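Local coordinates for protein glycosyl hydrolase, family 38 (Enterococcus faecalis, PDB 5KBP) that probably acts as an alpha-mannosidase that hydrolyses alpha-linked mannose and binds a metal ion, at residues 148-153 with 187-192; 152-157 with 283-288; 170-175 with 275-280. All blocks are in the same frame, centred on the assembly; numbering follows the deposited sequence.

Contact 1. Residues 148-153 with 187-192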
ATOM      1  N   ALA A 148      20.204 -23.452 -16.292  1.00 47.00           N
ATOM      2  CA  ALA A 148      18.904 -22.840 -16.048  1.00 46.89           C
ATOM      3  C   ALA A 148      17.816 -23.897 -16.146  1.00 47.05           C
ATOM      4  O   ALA A 148      17.730 -24.613 -17.148  1.00 56.81           O
ATOM      5  CB  ALA A 148      18.627 -21.707 -17.043  1.00 52.31           C
ATOM      6  N   ALA A 149      16.991 -23.992 -15.105  1.00 51.64           N
ATOM      7  CA  ALA A 149      15.858 -24.907 -15.076  1.00 47.03           C
ATOM      8  C   ALA A 149      14.580 -24.139 -15.383  1.00 45.56           C
ATOM      9  O   ALA A 149      14.316 -23.096 -14.775  1.00 51.35           O
ATOM     10  CB  ALA A 149      15.746 -25.599 -13.717  1.00 38.39           C
ATOM     11  N   PHE A 150      13.790 -24.656 -16.324  1.00 48.82           N
ATOM     12  CA  PHE A 150      12.580 -23.984 -16.774  1.00 52.68           C
ATOM     13  C   PHE A 150      11.492 -25.018 -17.029  1.00 52.06           C
ATOM     14  O   PHE A 150      11.745 -26.225 -17.055  1.00 53.08           O
ATOM     15  CB  PHE A 150      12.838 -23.147 -18.034  1.00 49.09           C
ATOM     16  CG  PHE A 150      13.355 -23.945 -19.197  1.00 61.21           C
ATOM     17  CD1 PHE A 150      14.707 -24.226 -19.316  1.00 57.45           C
ATOM     18  CD2 PHE A 150      12.491 -24.408 -20.176  1.00 69.77           C
ATOM     19  CE1 PHE A 150      15.186 -24.960 -20.385  1.00 64.84           C
ATOM     20  CE2 PHE A 150      12.964 -25.143 -21.247  1.00 75.42           C
ATOM     21  CZ  PHE A 150      14.314 -25.418 -21.353  1.00 74.63           C
ATOM     22  N   GLY A 151      10.269 -24.531 -17.227  1.00 54.86           N
ATOM     23  CA  GLY A 151       9.131 -25.415 -17.387  1.00 56.99           C
ATOM     24  C   GLY A 151       8.307 -25.184 -18.638  1.00 59.64           C
ATOM     25  O   GLY A 151       7.637 -26.103 -19.120  1.00 71.75           O
ATOM     26  N   ARG A 152       8.343 -23.968 -19.178  1.00 55.01           N
ATOM     27  CA  ARG A 152       7.550 -23.604 -20.343  1.00 61.66           C
ATOM     28  C   ARG A 152       8.454 -23.202 -21.500  1.00 77.72           C
ATOM     29  O   ARG A 152       9.581 -22.736 -21.298  1.00 88.86           O
ATOM     30  CB  ARG A 152       6.589 -22.453 -20.021  1.00 56.14           C
ATOM     31  CG  ARG A 152       5.644 -22.725 -18.865  1.00 55.06           C
ATOM     32  CD  ARG A 152       4.843 -21.480 -18.521  1.00 65.28           C
ATOM     33  NE  ARG A 152       3.917 -21.702 -17.414  1.00 73.96           N
ATOM     34  CZ  ARG A 152       2.630 -21.998 -17.565  1.00 78.30           C
ATOM     35  NH1 ARG A 152       2.111 -22.106 -18.781  1.00 80.15           N
ATOM     36  NH2 ARG A 152       1.860 -22.182 -16.501  1.00 75.38           N
ATOM     37  N   GLY A 153       7.946 -23.386 -22.721  1.00 82.91           N
ATOM     38  CA  GLY A 153       8.612 -22.956 -23.933  1.00 85.32           C
ATOM     39  C   GLY A 153       9.084 -24.091 -24.823  1.00 88.76           C
ATOM     40  O   GLY A 153       9.214 -23.897 -26.038  1.00 91.63           O
ATOM     41  N   GLY A 187      20.486 -26.607 -20.236  1.00 51.94           N
ATOM     42  CA  GLY A 187      19.066 -26.441 -19.984  1.00 50.43           C
ATOM     43  C   GLY A 187      18.478 -27.687 -19.342  1.00 49.77           C
ATOM     44  O   GLY A 187      18.644 -28.797 -19.853  1.00 57.85           O
ATOM     45  N   LEU A 188      17.792 -27.484 -18.219  1.00 44.92           N
ATOM     46  CA  LEU A 188      17.110 -28.552 -17.494  1.00 43.37           C
ATOM     47  C   LEU A 188      15.611 -28.294 -17.578  1.00 47.82           C
ATOM     48  O   LEU A 188      15.102 -27.352 -16.961  1.00 52.82           O
ATOM     49  CB  LEU A 188      17.581 -28.618 -16.042  1.00 41.99           C
ATOM     50  CG  LEU A 188      16.997 -29.734 -15.171  1.00 53.42           C
ATOM     51  CD1 LEU A 188      17.297 -31.097 -15.777  1.00 58.84           C
ATOM     52  CD2 LEU A 188      17.528 -29.647 -13.748  1.00 56.45           C
ATOM     53  N   LEU A 189      14.907 -29.126 -18.337  1.00 46.51           N
ATOM     54  CA  LEU A 189      13.480 -28.957 -18.571  1.00 49.41           C
ATOM     55  C   LEU A 189      12.686 -29.829 -17.608  1.00 48.12           C
ATOM     56  O   LEU A 189      12.977 -31.020 -17.454  1.00 50.44           O
ATOM     57  CB  LEU A 189      13.119 -29.313 -20.014  1.00 48.27           C
ATOM     58  CG  LEU A 189      11.625 -29.429 -20.320  1.00 49.64           C
ATOM     59  CD1 LEU A 189      10.938 -28.075 -20.209  1.00 45.80           C
ATOM     60  CD2 LEU A 189      11.401 -30.042 -21.693  1.00 53.21           C
ATOM     61  N   PHE A 190      11.684 -29.231 -16.961  1.00 46.36           N
ATOM     62  CA  PHE A 190      10.710 -29.991 -16.179  1.00 51.19           C
ATOM     63  C   PHE A 190       9.720 -30.606 -17.164  1.00 58.30           C
ATOM     64  O   PHE A 190       8.598 -30.130 -17.356  1.00 58.73           O
ATOM     65  CB  PHE A 190      10.018 -29.102 -15.151  1.00 43.10           C
ATOM     66  CG  PHE A 190      10.959 -28.451 -14.175  1.00 43.73           C
ATOM     67  CD1 PHE A 190      11.712 -29.218 -13.303  1.00 41.15           C
ATOM     68  CD2 PHE A 190      11.081 -27.072 -14.120  1.00 46.69           C
ATOM     69  CE1 PHE A 190      12.577 -28.624 -12.403  1.00 38.33           C
ATOM     70  CE2 PHE A 190      11.943 -26.472 -13.223  1.00 49.28           C
ATOM     71  CZ  PHE A 190      12.692 -27.249 -12.362  1.00 48.72           C
ATOM     72  N   ALA A 191      10.163 -31.687 -17.815  1.00 62.83           N
ATOM     73  CA  ALA A 191       9.361 -32.302 -18.868  1.00 60.65           C
ATOM     74  C   ALA A 191       8.066 -32.885 -18.322  1.00 56.89           C
ATOM     75  O   ALA A 191       7.082 -33.010 -19.059  1.00 65.85           O
ATOM     76  CB  ALA A 191      10.171 -33.380 -19.587  1.00 54.81           C
ATOM     77  N   ASN A 192       8.050 -33.253 -17.042  1.00 46.06           N
ATOM     78  CA  ASN A 192       6.834 -33.659 -16.350  1.00 56.84           C
ATOM     79  C   ASN A 192       6.434 -32.644 -15.285  1.00 55.30           C
ATOM     80  O   ASN A 192       5.889 -33.012 -14.241  1.00 53.62           O
ATOM     81  CB  ASN A 192       7.005 -35.048 -15.736  1.00 60.23           C
ATOM     82  CG  ASN A 192       6.851 -36.157 -16.757  1.00 57.42           C
ATOM     83  OD1 ASN A 192       5.736 -36.569 -17.077  1.00 62.68           O
ATOM     84  ND2 ASN A 192       7.971 -36.647 -17.275  1.00 54.03           N
TER
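The phenyl ring of F150 and the branched end of L189 meet at a slant on one face of a parallel strand pair, with F150 CE2 3.7 Å from L189 CD1. The ring reaches across because CG of F150 lies between the backbone N and the carbonyl carbon (chi1 59°). From there its edge looks at the bare backbone of G187, whose CA lies near the ring plane, 4.2 Å from F150 CE1. On the other face, A149 CB sits beside L188 CB and comes within 3.7 Å of F190 CZ. The F190 ring folds back toward strand 148-150: CG stays beside its own backbone N (chi1 -59°), and CD2 comes obliquely to 3.1 Å from F150 O, while G151 N lies at the ring's edge. F150 O thus serves twice, lying against this ring and taking the amide of the same residue.

Between these two faces runs the parallel ladder. L188 N gives a nearly straight bond to A148 O (3.1 Å), with the donor tilted out of the carbonyl plane, L188 O accepts F150 N, and F190 N reaches F150 O at 3.0 Å. F190 then centres an inverse gamma turn, and the chain leaves the pairing.

Around the pair, F150 also meets W177 and M175, while L188 and F190 pack on F263 of helix 263-270. The division of labour is clear: backbone amides and carbonyls satisfy one another within the sheet, and the side chains facing each other across the pair are apolar on both faces, as expected for buried strands inside an alpha/beta domain.

Contact 2. Residues 152-157 with 283-288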
ATOM      1  N   ARG A 152       8.343 -23.968 -19.178  1.00 55.01           N
ATOM      2  CA  ARG A 152       7.550 -23.604 -20.343  1.00 61.66           C
ATOM      3  C   ARG A 152       8.454 -23.202 -21.500  1.00 77.72           C
ATOM      4  O   ARG A 152       9.581 -22.736 -21.298  1.00 88.86           O
ATOM      5  CB  ARG A 152       6.589 -22.453 -20.021  1.00 56.14           C
ATOM      6  CG  ARG A 152       5.644 -22.725 -18.865  1.00 55.06           C
ATOM      7  CD  ARG A 152       4.843 -21.480 -18.521  1.00 65.28           C
ATOM      8  NE  ARG A 152       3.917 -21.702 -17.414  1.00 73.96           N
ATOM      9  CZ  ARG A 152       2.630 -21.998 -17.565  1.00 78.30           C
ATOM     10  NH1 ARG A 152       2.111 -22.106 -18.781  1.00 80.15           N
ATOM     11  NH2 ARG A 152       1.860 -22.182 -16.501  1.00 75.38           N
ATOM     12  N   GLY A 153       7.946 -23.386 -22.721  1.00 82.91           N
ATOM     13  CA  GLY A 153       8.612 -22.956 -23.933  1.00 85.32           C
ATOM     14  C   GLY A 153       9.084 -24.091 -24.823  1.00 88.76           C
ATOM     15  O   GLY A 153       9.214 -23.897 -26.038  1.00 91.63           O
ATOM     16  N   VAL A 154       9.348 -25.264 -24.250  1.00 86.14           N
ATOM     17  CA  VAL A 154       9.881 -26.402 -24.990  1.00 83.78           C
ATOM     18  C   VAL A 154       8.991 -27.613 -24.737  1.00 93.22           C
ATOM     19  O   VAL A 154       8.468 -27.792 -23.632  1.00 88.89           O
ATOM     20  CB  VAL A 154      11.344 -26.701 -24.592  1.00 76.14           C
ATOM     21  CG1 VAL A 154      11.919 -27.823 -25.446  1.00 75.97           C
ATOM     22  CG2 VAL A 154      12.196 -25.449 -24.720  1.00 71.97           C
ATOM     23  N   LYS A 155       8.819 -28.443 -25.769  1.00104.22           N
ATOM     24  CA  LYS A 155       7.989 -29.637 -25.707  1.00106.02           C
ATOM     25  C   LYS A 155       8.853 -30.885 -25.783  1.00103.93           C
ATOM     26  O   LYS A 155       9.661 -31.015 -26.713  1.00105.30           O
ATOM     27  CB  LYS A 155       6.971 -29.638 -26.854  1.00103.03           C
ATOM     28  CG  LYS A 155       6.193 -30.932 -27.007  1.00 98.83           C
ATOM     29  CD  LYS A 155       5.285 -30.877 -28.226  1.00106.08           C
ATOM     30  CE  LYS A 155       4.586 -32.204 -28.467  1.00112.38           C
ATOM     31  NZ  LYS A 155       3.712 -32.593 -27.328  1.00113.51           N
ATOM     32  N   PRO A 156       8.725 -31.813 -24.834  1.00 98.45           N
ATOM     33  CA  PRO A 156       9.510 -33.051 -24.895  1.00 92.57           C
ATOM     34  C   PRO A 156       8.848 -34.110 -25.763  1.00 95.61           C
ATOM     35  O   PRO A 156       7.624 -34.248 -25.803  1.00 88.72           O
ATOM     36  CB  PRO A 156       9.558 -33.492 -23.427  1.00 86.27           C
ATOM     37  CG  PRO A 156       8.266 -32.996 -22.866  1.00 88.16           C
ATOM     38  CD  PRO A 156       7.957 -31.704 -23.582  1.00 92.66           C
ATOM     39  N   ILE A 157       9.682 -34.875 -26.466  1.00104.98           N
ATOM     40  CA  ILE A 157       9.197 -35.882 -27.406  1.00113.58           C
ATOM     41  C   ILE A 157       9.576 -37.277 -26.923  1.00117.59           C
ATOM     42  O   ILE A 157       8.704 -38.081 -26.573  1.00115.23           O
ATOM     43  CB  ILE A 157       9.735 -35.619 -28.825  1.00112.19           C
ATOM     44  CG1 ILE A 157       9.241 -34.262 -29.334  1.00107.59           C
ATOM     45  CG2 ILE A 157       9.313 -36.732 -29.770  1.00120.43           C
ATOM     46  CD1 ILE A 157       7.731 -34.152 -29.414  1.00108.99           C
ATOM     47  N   GLY A 283      17.436 -19.147 -28.773  1.00 51.84           N
ATOM     48  CA  GLY A 283      16.645 -17.929 -28.730  1.00 64.52           C
ATOM     49  C   GLY A 283      15.459 -18.001 -27.780  1.00 63.01           C
ATOM     50  O   GLY A 283      15.483 -18.683 -26.755  1.00 58.49           O
ATOM     51  N   GLU A 284      14.402 -17.273 -28.140  1.00 61.60           N
ATOM     52  CA  GLU A 284      13.212 -17.191 -27.304  1.00 56.75           C
ATOM     53  C   GLU A 284      12.530 -18.548 -27.193  1.00 58.14           C
ATOM     54  O   GLU A 284      12.555 -19.365 -28.119  1.00 61.82           O
ATOM     55  CB  GLU A 284      12.225 -16.170 -27.876  1.00 56.71           C
ATOM     56  CG  GLU A 284      12.551 -14.713 -27.593  1.00 65.92           C
ATOM     57  CD  GLU A 284      11.507 -13.776 -28.172  1.00 69.84           C
ATOM     58  OE1 GLU A 284      10.750 -14.214 -29.064  1.00 69.58           O
ATOM     59  OE2 GLU A 284      11.438 -12.608 -27.736  1.00 74.28           O
ATOM     60  N   LEU A 285      11.901 -18.774 -26.044  1.00 55.85           N
ATOM     61  CA  LEU A 285      11.055 -19.937 -25.797  1.00 54.75           C
ATOM     62  C   LEU A 285       9.675 -19.396 -25.438  1.00 68.09           C
ATOM     63  O   LEU A 285       9.347 -19.233 -24.261  1.00 78.18           O
ATOM     64  CB  LEU A 285      11.623 -20.826 -24.690  1.00 45.43           C
ATOM     65  CG  LEU A 285      13.085 -21.251 -24.826  1.00 53.21           C
ATOM     66  CD1 LEU A 285      13.482 -22.170 -23.682  1.00 56.49           C
ATOM     67  CD2 LEU A 285      13.337 -21.919 -26.168  1.00 50.66           C
ATOM     68  N   THR A 286       8.871 -19.104 -26.460  1.00 60.44           N
ATOM     69  CA  THR A 286       7.568 -18.475 -26.284  1.00 67.06           C
ATOM     70  C   THR A 286       6.424 -19.408 -26.678  1.00 72.27           C
ATOM     71  O   THR A 286       5.346 -18.947 -27.062  1.00 69.59           O
ATOM     72  CB  THR A 286       7.494 -17.176 -27.087  1.00 77.37           C
ATOM     73  OG1 THR A 286       8.805 -16.606 -27.193  1.00 86.98           O
ATOM     74  CG2 THR A 286       6.577 -16.172 -26.401  1.00 81.98           C
ATOM     75  N   SER A 287       6.649 -20.721 -26.581  1.00 70.55           N
ATOM     76  CA  SER A 287       5.647 -21.725 -26.940  1.00 66.39           C
ATOM     77  C   SER A 287       5.164 -21.533 -28.376  1.00 65.28           C
ATOM     78  O   SER A 287       3.966 -21.601 -28.663  1.00 56.42           O
ATOM     79  CB  SER A 287       4.469 -21.708 -25.962  1.00 65.32           C
ATOM     80  OG  SER A 287       4.912 -21.848 -24.624  1.00 63.42           O
ATOM     81  N   GLN A 288       6.109 -21.288 -29.288  1.00 72.05           N
ATOM     82  CA  GLN A 288       5.748 -21.010 -30.674  1.00 70.72           C
ATOM     83  C   GLN A 288       5.115 -22.219 -31.353  1.00 66.58           C
ATOM     84  O   GLN A 288       4.228 -22.056 -32.197  1.00 61.15           O
ATOM     85  CB  GLN A 288       6.979 -20.555 -31.463  1.00 80.26           C
ATOM     86  CG  GLN A 288       7.603 -19.253 -30.981  1.00 84.02           C
ATOM     87  CD  GLN A 288       8.599 -19.455 -29.855  1.00 86.17           C
ATOM     88  OE1 GLN A 288       8.649 -20.517 -29.235  1.00 82.25           O
ATOM     89  NE2 GLN A 288       9.405 -18.433 -29.591  1.00 91.27           N
TER
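R152 opens the contact with its backbone, its O lying 4.4 Å from L285 CB. The side chain goes elsewhere: it extends away from the 283-288 loop and ends in a salt bridge from NE to D128, so its charge plays no part here.

G153 comes next and is the point of closest backbone approach. Its CA rests 3.8 Å from L285 CB, an intimacy possible because no side chain stands between them, and its positive phi (113°) turns the chain sharply at this spot. S287 OG comes up to the same glycine, 3.9 Å from G153 N, which is a van der Waals neighbour and not a hydrogen bond.

V154 supplies the apolar half. With CG1 anti to the backbone N (chi1 -176°), CG2 stands beside that nitrogen and is the branch that meets the fork of L285. CG2 sits 3.7 Å from L285 CD1 and 4.0 Å from L285 CD2; one valine methyl faces both leucine methyls, and the two side chains meet obliquely. L285 CD1 also touches the ring of F150, which joins this patch to the sheet face that carries F150 and L189.

After V154 the chain moves off into the short strand 155-156. Across the way, S287 adopts left-handed backbone angles, and T286 N makes a weak bond to Q288 OE1 (3.1 Å). E284 salt-bridges R698 and the carbonyl of Q288 bonds S703, both far along the chain.

This is packing of the loops that follow strands 147-150 and 280-282 in the N-terminal alpha/beta domain of a family 38 glycoside hydrolase, where the two connections meet through a glycine and a leucine.

Contact 3. Residues 170-175 with 275-280; sequences SQYSEM and PEDLGT
Y172 reaches across to D277 and L278, and its side chain can be followed outward. CB points toward the 275-280 loop, and chi1 of -46° sets CG beside the backbone N. On the ring, CD2 meets L278 CD1 obliquely at 3.9 Å, and CE2 comes 4.0 Å from D277 OD2. One face carries Q171 CB, offset toward the rim. At the tip, Y172 OH donates to D277 OD2 over 2.9 Å. The acceptor lies near the ring plane; the hydroxyl arrives on its syn side, 23° out of the carboxylate plane, and the two flat groups stand 67° apart.

Behind D277, the type I turn from P275 to L278 brings the leucine inward. L278 CD1 lies 3.3 Å from E174 O and CD2 3.8 Å from M175 CA, the two methyls lying against the backbone of E174 and M175. S170 OG bonds Y172 O at 2.8 Å, a link within 170-175 to the tyrosine's own carbonyl.

Segment 170-175 leads into strand 174-178, which lies between strands 184-189 and 280-282 in the mixed sheet; E174 packs on Y266 and V270 of helix 263-270, with its carboxylate bonded to S223.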
ATOM      1  N   SER A 170      12.514 -31.078 -27.839  1.00 99.82           N
ATOM      2  CA  SER A 170      13.712 -31.800 -27.438  1.00 94.92           C
ATOM      3  C   SER A 170      13.372 -33.257 -27.171  1.00 95.33           C
ATOM      4  O   SER A 170      12.344 -33.563 -26.555  1.00 92.32           O
ATOM      5  CB  SER A 170      14.346 -31.174 -26.192  1.00 86.17           C
ATOM      6  OG  SER A 170      15.494 -31.899 -25.785  1.00 84.90           O
ATOM      7  N   GLN A 171      14.238 -34.156 -27.642  1.00 91.07           N
ATOM      8  CA  GLN A 171      14.056 -35.573 -27.355  1.00 86.56           C
ATOM      9  C   GLN A 171      14.202 -35.864 -25.869  1.00 84.56           C
ATOM     10  O   GLN A 171      13.633 -36.841 -25.369  1.00 93.83           O
ATOM     11  CB  GLN A 171      15.062 -36.408 -28.148  1.00 86.82           C
ATOM     12  CG  GLN A 171      14.796 -36.471 -29.640  1.00 95.52           C
ATOM     13  CD  GLN A 171      15.838 -37.292 -30.374  1.00104.53           C
ATOM     14  OE1 GLN A 171      17.011 -37.301 -30.001  1.00103.55           O
ATOM     15  NE2 GLN A 171      15.412 -37.991 -31.418  1.00109.55           N
ATOM     16  N   TYR A 172      14.950 -35.032 -25.149  1.00 70.28           N
ATOM     17  CA  TYR A 172      15.280 -35.295 -23.759  1.00 66.46           C
ATOM     18  C   TYR A 172      14.892 -34.110 -22.886  1.00 59.57           C
ATOM     19  O   TYR A 172      14.668 -32.997 -23.370  1.00 63.75           O
ATOM     20  CB  TYR A 172      16.776 -35.594 -23.588  1.00 71.04           C
ATOM     21  CG  TYR A 172      17.324 -36.572 -24.600  1.00 74.99           C
ATOM     22  CD1 TYR A 172      17.118 -37.938 -24.457  1.00 72.67           C
ATOM     23  CD2 TYR A 172      18.053 -36.131 -25.697  1.00 80.34           C
ATOM     24  CE1 TYR A 172      17.620 -38.837 -25.379  1.00 84.24           C
ATOM     25  CE2 TYR A 172      18.558 -37.021 -26.625  1.00 83.52           C
ATOM     26  CZ  TYR A 172      18.339 -38.373 -26.461  1.00 87.39           C
ATOM     27  OH  TYR A 172      18.841 -39.264 -27.382  1.00 87.87           O
ATOM     28  N   SER A 173      14.815 -34.370 -21.581  1.00 47.06           N
ATOM     29  CA  SER A 173      14.583 -33.330 -20.588  1.00 43.44           C
ATOM     30  C   SER A 173      15.842 -32.537 -20.264  1.00 46.01           C
ATOM     31  O   SER A 173      15.788 -31.636 -19.419  1.00 48.29           O
ATOM     32  CB  SER A 173      14.007 -33.941 -19.309  1.00 41.92           C
ATOM     33  OG  SER A 173      14.733 -35.094 -18.919  1.00 44.52           O
ATOM     34  N   GLU A 174      16.966 -32.859 -20.899  1.00 50.56           N
ATOM     35  CA  GLU A 174      18.189 -32.075 -20.820  1.00 47.48           C
ATOM     36  C   GLU A 174      18.536 -31.588 -22.219  1.00 54.82           C
ATOM     37  O   GLU A 174      18.330 -32.307 -23.202  1.00 57.57           O
ATOM     38  CB  GLU A 174      19.355 -32.889 -20.243  1.00 53.08           C
ATOM     39  CG  GLU A 174      19.112 -33.465 -18.854  1.00 60.25           C
ATOM     40  CD  GLU A 174      18.226 -34.696 -18.874  1.00 62.94           C
ATOM     41  OE1 GLU A 174      17.301 -34.781 -18.038  1.00 63.18           O
ATOM     42  OE2 GLU A 174      18.450 -35.576 -19.730  1.00 60.15           O
ATOM     43  N   MET A 175      19.061 -30.371 -22.311  1.00 56.97           N
ATOM     44  CA  MET A 175      19.304 -29.767 -23.613  1.00 55.94           C
ATOM     45  C   MET A 175      20.313 -28.639 -23.462  1.00 54.75           C
ATOM     46  O   MET A 175      20.596 -28.171 -22.356  1.00 51.41           O
ATOM     47  CB  MET A 175      18.002 -29.249 -24.233  1.00 57.73           C
ATOM     48  CG  MET A 175      17.431 -28.026 -23.528  1.00 61.33           C
ATOM     49  SD  MET A 175      15.686 -27.755 -23.884  1.00 65.76           S
ATOM     50  CE  MET A 175      14.969 -29.233 -23.170  1.00 65.72           C
ATOM     51  N   PRO A 275      25.062 -37.267 -23.173  1.00 73.52           N
ATOM     52  CA  PRO A 275      25.372 -37.827 -24.493  1.00 73.58           C
ATOM     53  C   PRO A 275      25.724 -36.741 -25.500  1.00 78.11           C
ATOM     54  O   PRO A 275      25.405 -35.563 -25.335  1.00 72.43           O
ATOM     55  CB  PRO A 275      24.079 -38.547 -24.885  1.00 69.17           C
ATOM     56  CG  PRO A 275      23.011 -37.818 -24.142  1.00 65.40           C
ATOM     57  CD  PRO A 275      23.632 -37.384 -22.841  1.00 61.99           C
ATOM     58  N   GLU A 276      26.395 -37.170 -26.573  1.00 80.42           N
ATOM     59  CA  GLU A 276      26.852 -36.243 -27.600  1.00 82.42           C
ATOM     60  C   GLU A 276      25.736 -35.790 -28.532  1.00 93.13           C
ATOM     61  O   GLU A 276      25.877 -34.748 -29.182  1.00 94.88           O
ATOM     62  CB  GLU A 276      27.975 -36.878 -28.424  1.00 82.08           C
ATOM     63  CG  GLU A 276      29.232 -37.182 -27.625  1.00 81.39           C
ATOM     64  N   ASP A 277      24.637 -36.539 -28.617  1.00 95.18           N
ATOM     65  CA  ASP A 277      23.525 -36.193 -29.491  1.00 97.73           C
ATOM     66  C   ASP A 277      22.501 -35.291 -28.812  1.00 90.43           C
ATOM     67  O   ASP A 277      21.338 -35.264 -29.231  1.00 90.53           O
ATOM     68  CB  ASP A 277      22.843 -37.462 -30.007  1.00 98.64           C
ATOM     69  CG  ASP A 277      22.092 -38.206 -28.917  1.00 97.65           C
ATOM     70  OD1 ASP A 277      22.557 -38.198 -27.759  1.00 94.56           O
ATOM     71  OD2 ASP A 277      21.032 -38.792 -29.221  1.00 99.63           O
ATOM     72  N   LEU A 278      22.905 -34.554 -27.781  1.00 85.36           N
ATOM     73  CA  LEU A 278      21.969 -33.708 -27.055  1.00 78.64           C
ATOM     74  C   LEU A 278      21.493 -32.559 -27.936  1.00 81.60           C
ATOM     75  O   LEU A 278      22.285 -31.917 -28.631  1.00 83.84           O
ATOM     76  CB  LEU A 278      22.620 -33.165 -25.784  1.00 65.90           C
ATOM     77  CG  LEU A 278      21.659 -32.764 -24.665  1.00 66.29           C
ATOM     78  CD1 LEU A 278      20.963 -33.994 -24.101  1.00 64.15           C
ATOM     79  CD2 LEU A 278      22.387 -32.002 -23.570  1.00 66.13           C
ATOM     80  N   GLY A 279      20.187 -32.305 -27.903  1.00 79.01           N
ATOM     81  CA  GLY A 279      19.607 -31.259 -28.717  1.00 76.07           C
ATOM     82  C   GLY A 279      19.953 -29.869 -28.216  1.00 64.56           C
ATOM     83  O   GLY A 279      20.439 -29.667 -27.103  1.00 55.78           O
ATOM     84  N   THR A 280      19.687 -28.885 -29.073  1.00 64.22           N
ATOM     85  CA  THR A 280      19.986 -27.493 -28.769  1.00 64.46           C
ATOM     86  C   THR A 280      18.824 -26.615 -29.205  1.00 63.99           C
ATOM     87  O   THR A 280      18.407 -26.663 -30.366  1.00 74.38           O
ATOM     88  CB  THR A 280      21.275 -27.033 -29.462  1.00 60.81           C
ATOM     89  OG1 THR A 280      22.368 -27.860 -29.042  1.00 63.30           O
ATOM     90  CG2 THR A 280      21.581 -25.582 -29.113  1.00 52.22           C
TER

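In the fold
All three contacts fall within the N-terminal family 38 range, away from the annotated calcium site. The centres of contacts 1 and 2 lie about 9 Å apart, those of contacts 1 and 3 about 12 Å, and those of contacts 2 and 3 about 14 Å. Contact 1 joins strands 147-150 and 184-189 of a mixed sheet; strand 174-178, used by contact 3, lies next to 184-189. Contact 2 continues the chain from contact 1, sharing R152 and G153, and its strand 155-156 pairs with 169-170, which leads into contact 3. Contacts 1 and 3 interleave along the chain and reach the same sheet; both segments of contact 3 fall between those of contact 2, whose loops pack beside that sheet.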